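Local structure of beta-galactosidase (Bacteroides thetaiotaomicron, 5MUJ) at residues E32-E35 and Q36-E39. The protein is a glycoside hydrolase, probably an arabinofuranosidase, that binds a glycan from side chain B of the plant pectin RGII. Sequence-based numbering, arbitrary orientation.
Sequences ERME and QIYE
Gln36 lies back along an alpha-helix toward Glu32 and Arg33, one turn earlier. The helix, 31-41, packs against one of the five four-stranded antiparallel sheets of a fold consistent with a five-bladed beta-propeller. Four successive backbone bonds from residue i+4 to residue i run through this part of it. Among them, Gln36 N donates to Glu32 O at 3.1 Å and Ile37 N to Arg33 O at 3.0 Å.

The Gln36 side chain starts at CB, which rests 3.5 Å from Arg33 O. Its CG stands beside the backbone N and anti to the carbonyl carbon (chi1 -68°), which brings it to 3.4 Å from Glu32 O. That oxygen therefore has the N-H and a methylene of the same residue near it. Beyond CG the chain is extended, and the amide ends near both Glu32 and Arg33. Arg33 is bent at chi2, and its CD lies 3.7 Å from Gln36 OE1. This oxygen comes at the guanidinium obliquely. The amide and guanidinium planes are 75° apart. On the amide's other branch, NE2 lies 4.1 Å from Glu32 CG, a loose contact, with the carboxylate plane turned 55° from the amide.

Arg33 NH2 also has a weak, long ion pair with Asp281.

The inner side of the helix is apolar. Met34, a selenomethionine, and Ile37 are buried against Phe303 and Ala305 of strand 299-306, and Ile37 also touches Val282 and Val284. Tyr38 stacks its ring with Trp315. Glu39 OE1 forms a salt bridge with Lys42. The two buried side chains come nearest at Met34 SE and Ile37 CD1, 4.5 Å apart.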
# COMPACT_ATOMS: atom_id res chain seq x y z
N GLU A 32 -8.67 4.83 25.65
CA GLU A 32 -8.89 6.27 25.49
C GLU A 32 -8.08 6.90 24.36
O GLU A 32 -8.63 7.67 23.57
CB GLU A 32 -8.59 7.00 26.80
CG GLU A 32 -9.10 8.44 26.83
CD GLU A 32 -8.84 9.13 28.16
OE1 GLU A 32 -8.03 8.62 28.97
OE2 GLU A 32 -9.46 10.19 28.39
N ARG A 33 -6.79 6.60 24.28
CA ARG A 33 -5.93 7.15 23.22
C ARG A 33 -6.34 6.54 21.87
O ARG A 33 -6.39 7.27 20.87
CB ARG A 33 -4.44 6.96 23.55
CG ARG A 33 -3.41 7.38 22.50
CD ARG A 33 -3.40 8.88 22.24
NE ARG A 33 -2.16 9.38 21.60
CZ ARG A 33 -2.04 10.49 20.85
NH1 ARG A 33 -3.09 11.26 20.58
NH2 ARG A 33 -0.85 10.83 20.34
N MSE A 34 -6.69 5.25 21.84
CA MSE A 34 -7.18 4.60 20.60
C MSE A 34 -8.45 5.28 20.08
O MSE A 34 -8.60 5.54 18.86
CB MSE A 34 -7.40 3.11 20.79
CG MSE A 34 -6.10 2.33 21.04
SE MSE A 34 -4.85 2.44 19.54
CE MSE A 34 -5.97 1.42 18.30
N GLU A 35 -9.34 5.62 21.00
CA GLU A 35 -10.57 6.37 20.63
C GLU A 35 -10.30 7.78 20.08
O GLU A 35 -10.96 8.20 19.12
CB GLU A 35 -11.54 6.35 21.81
CG GLU A 35 -12.09 4.94 22.03
CD GLU A 35 -12.80 4.74 23.34
OE1 GLU A 35 -13.05 5.72 24.05
OE2 GLU A 35 -13.12 3.57 23.67
N GLN A 36 -9.33 8.49 20.66
CA GLN A 36 -8.91 9.80 20.14
C GLN A 36 -8.33 9.69 18.72
O GLN A 36 -8.60 10.54 17.88
CB GLN A 36 -7.88 10.46 21.05
CG GLN A 36 -8.42 10.87 22.41
CD GLN A 36 -7.34 11.25 23.40
OE1 GLN A 36 -6.14 11.23 23.08
NE2 GLN A 36 -7.75 11.60 24.62
N ILE A 37 -7.50 8.68 18.47
CA ILE A 37 -6.92 8.44 17.13
C ILE A 37 -8.03 8.16 16.12
O ILE A 37 -8.04 8.75 15.04
CB ILE A 37 -5.89 7.28 17.14
CG1 ILE A 37 -4.65 7.73 17.91
CG2 ILE A 37 -5.50 6.89 15.71
CD1 ILE A 37 -3.74 6.60 18.34
N TYR A 38 -9.00 7.31 16.48
CA TYR A 38 -10.16 7.06 15.61
C TYR A 38 -10.88 8.38 15.20
O TYR A 38 -11.15 8.60 14.04
CB TYR A 38 -11.15 6.05 16.25
CG TYR A 38 -12.45 5.90 15.48
CD1 TYR A 38 -12.56 5.05 14.39
CD2 TYR A 38 -13.58 6.61 15.86
CE1 TYR A 38 -13.76 4.93 13.68
CE2 TYR A 38 -14.77 6.49 15.17
CZ TYR A 38 -14.86 5.66 14.09
OH TYR A 38 -16.03 5.53 13.39
N GLU A 39 -11.17 9.23 16.18
CA GLU A 39 -11.89 10.47 15.91
C GLU A 39 -11.04 11.35 15.01
O GLU A 39 -11.56 12.01 14.13
CB GLU A 39 -12.20 11.15 17.22
CG GLU A 39 -13.22 10.45 18.10
CD GLU A 39 -14.54 10.06 17.43
OE1 GLU A 39 -15.02 10.75 16.50
OE2 GLU A 39 -15.15 9.07 17.88